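Glucosamine-6-phosphate deaminase (Thermotoga maritima, PDB 1J5X) is a SIS-domain protein built of two alpha/beta halves, each around a parallel sheet with helices packed against it. Local coordinates at residues 18-23 with 315-320. Numbering follows the deposited sequence.
Sequences KEITDQ and AQILGY
Both amide hydrogens of Gln23 NE2 are engaged: one goes across to Gln316 OE1 at 2.8 Å, the other back to the carbonyl oxygen O of Ile20, also at 2.8 Å and in the plane of that carbonyl. In return, Gln316 NE2 donates to Gln23 OE1 at 3.0 Å along a lone pair, and the two amides close a cyclic pair with planes only 21° apart. The pair is slightly twisted, since Gln23 NE2 meets Gln316 OE1 tilted from the carbonyl plane. Each glutamine has CG anti to its own carbonyl carbon and runs extended beyond it, which lets the amides meet head-on between the helices. Ser165 OG also bonds Gln23 OE1, and Thr312 OG1 bonds Gln316 NE2. Beside the pair, the side chain of Ile20 lies alongside that of Gln316, pointing the other way: its CG2 packs on Ile317 CG1, while CD1 reaches Tyr320 CB at 4.2 Å. The helices run roughly antiparallel (153°), their axes 10.7 Å apart, joining the N-terminal helix 15-25 to helix 313-326, which packs against helix 222-238 beside the four-stranded sheet. In this buried interface the paired amide-amide hydrogen bonds engage all four polar atoms of the two side chains, and the Ile20 carbonyl oxygen, which can only accept, sets the turn of the Gln23 amide and, through the pair, that of Gln316.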
loop_
_atom_site.group_PDB
_atom_site.type_symbol
_atom_site.label_atom_id
_atom_site.label_comp_id
_atom_site.label_asym_id
_atom_site.label_seq_id
_atom_site.Cartn_x
_atom_site.Cartn_y
_atom_site.Cartn_z
ATOM N N LYS A 18 -2.073 17.754 -1.527
ATOM C CA LYS A 18 -0.796 18.034 -2.187
ATOM C C LYS A 18 0.085 16.782 -2.303
ATOM O O LYS A 18 0.676 16.486 -3.356
ATOM C CB LYS A 18 -0.008 19.112 -1.444
ATOM C CG LYS A 18 1.376 19.422 -2.044
ATOM C CD LYS A 18 2.519 18.673 -1.406
ATOM C CE LYS A 18 3.865 19.114 -1.992
ATOM N NZ LYS A 18 5.006 18.286 -1.546
ATOM N N GLU A 19 0.195 16.065 -1.195
ATOM C CA GLU A 19 1.007 14.866 -1.205
ATOM C C GLU A 19 0.353 13.746 -2.071
ATOM O O GLU A 19 1.045 12.982 -2.694
ATOM C CB GLU A 19 1.240 14.470 0.257
ATOM C CG GLU A 19 2.128 15.597 0.882
ATOM C CD GLU A 19 2.459 15.468 2.372
ATOM O OE1 GLU A 19 1.782 14.724 3.076
ATOM O OE2 GLU A 19 3.393 16.144 2.803
ATOM N N ILE A 20 -0.950 13.640 -2.131
ATOM C CA ILE A 20 -1.553 12.630 -3.055
ATOM C C ILE A 20 -1.139 13.040 -4.497
ATOM O O ILE A 20 -0.644 12.233 -5.327
ATOM C CB ILE A 20 -3.088 12.643 -2.950
ATOM C CG1 ILE A 20 -3.493 12.207 -1.544
ATOM C CG2 ILE A 20 -3.719 11.748 -4.022
ATOM C CD1 ILE A 20 -5.018 12.150 -1.391
ATOM N N THR A 21 -1.332 14.324 -4.786
ATOM C CA THR A 21 -1.016 14.864 -6.112
ATOM C C THR A 21 0.450 14.729 -6.490
ATOM O O THR A 21 0.786 14.662 -7.676
ATOM C CB THR A 21 -1.476 16.351 -6.204
ATOM O OG1 THR A 21 -2.864 16.372 -5.921
ATOM C CG2 THR A 21 -1.286 16.894 -7.649
ATOM N N ASP A 22 1.319 14.621 -5.490
ATOM C CA ASP A 22 2.729 14.466 -5.760
ATOM C C ASP A 22 3.014 13.122 -6.495
ATOM O O ASP A 22 4.089 12.961 -7.043
ATOM C CB ASP A 22 3.567 14.476 -4.489
ATOM C CG ASP A 22 3.794 15.898 -3.925
ATOM O OD1 ASP A 22 3.588 16.871 -4.707
ATOM O OD2 ASP A 22 4.208 16.003 -2.727
ATOM N N GLN A 23 2.072 12.193 -6.453
ATOM C CA GLN A 23 2.293 10.919 -7.135
ATOM C C GLN A 23 2.193 11.198 -8.635
ATOM O O GLN A 23 2.596 10.390 -9.471
ATOM C CB GLN A 23 1.268 9.888 -6.666
ATOM C CG GLN A 23 1.690 9.332 -5.302
ATOM C CD GLN A 23 0.522 8.874 -4.465
ATOM O OE1 GLN A 23 0.624 7.664 -3.975
ATOM N NE2 GLN A 23 -0.469 9.620 -4.244
ATOM N N ALA A 315 -7.915 4.827 -4.486
ATOM C CA ALA A 315 -8.527 4.854 -3.145
ATOM C C ALA A 315 -8.135 6.096 -2.336
ATOM O O ALA A 315 -8.950 6.591 -1.550
ATOM C CB ALA A 315 -8.148 3.524 -2.356
ATOM N N GLN A 316 -6.928 6.627 -2.524
ATOM C CA GLN A 316 -6.536 7.868 -1.820
ATOM C C GLN A 316 -7.434 9.018 -2.338
ATOM O O GLN A 316 -7.805 9.893 -1.592
ATOM C CB GLN A 316 -5.123 8.262 -2.155
ATOM C CG GLN A 316 -4.021 7.320 -1.654
ATOM C CD GLN A 316 -2.670 7.694 -2.251
ATOM O OE1 GLN A 316 -2.379 8.843 -2.404
ATOM N NE2 GLN A 316 -1.836 6.709 -2.579
ATOM N N ILE A 317 -7.711 9.019 -3.649
ATOM C CA ILE A 317 -8.577 10.041 -4.241
ATOM C C ILE A 317 -10.025 9.836 -3.768
ATOM O O ILE A 317 -10.734 10.813 -3.487
ATOM C CB ILE A 317 -8.464 10.012 -5.828
ATOM C CG1 ILE A 317 -7.086 10.501 -6.232
ATOM C CG2 ILE A 317 -9.603 10.837 -6.491
ATOM C CD1 ILE A 317 -6.782 10.339 -7.784
ATOM N N LEU A 318 -10.461 8.589 -3.663
ATOM C CA LEU A 318 -11.796 8.311 -3.167
ATOM C C LEU A 318 -11.869 8.839 -1.732
ATOM O O LEU A 318 -12.821 9.551 -1.367
ATOM C CB LEU A 318 -12.071 6.809 -3.157
ATOM C CG LEU A 318 -13.422 6.415 -2.530
ATOM C CD1 LEU A 318 -14.648 6.981 -3.352
ATOM C CD2 LEU A 318 -13.500 4.911 -2.540
ATOM N N GLY A 319 -10.839 8.546 -0.942
ATOM C CA GLY A 319 -10.882 8.970 0.453
ATOM C C GLY A 319 -11.001 10.487 0.540
ATOM O O GLY A 319 -11.818 11.038 1.328
ATOM N N TYR A 320 -10.165 11.163 -0.242
ATOM C CA TYR A 320 -10.151 12.628 -0.228
ATOM C C TYR A 320 -11.511 13.198 -0.652
ATOM O O TYR A 320 -12.142 13.996 0.062
ATOM C CB TYR A 320 -9.064 13.150 -1.132
ATOM C CG TYR A 320 -8.990 14.663 -1.073
ATOM C CD1 TYR A 320 -9.798 15.454 -1.887
ATOM C CD2 TYR A 320 -8.166 15.294 -0.137
ATOM C CE1 TYR A 320 -9.779 16.848 -1.768
ATOM C CE2 TYR A 320 -8.149 16.675 -0.005
ATOM C CZ TYR A 320 -8.956 17.444 -0.817
ATOM O OH TYR A 320 -8.943 18.835 -0.633
#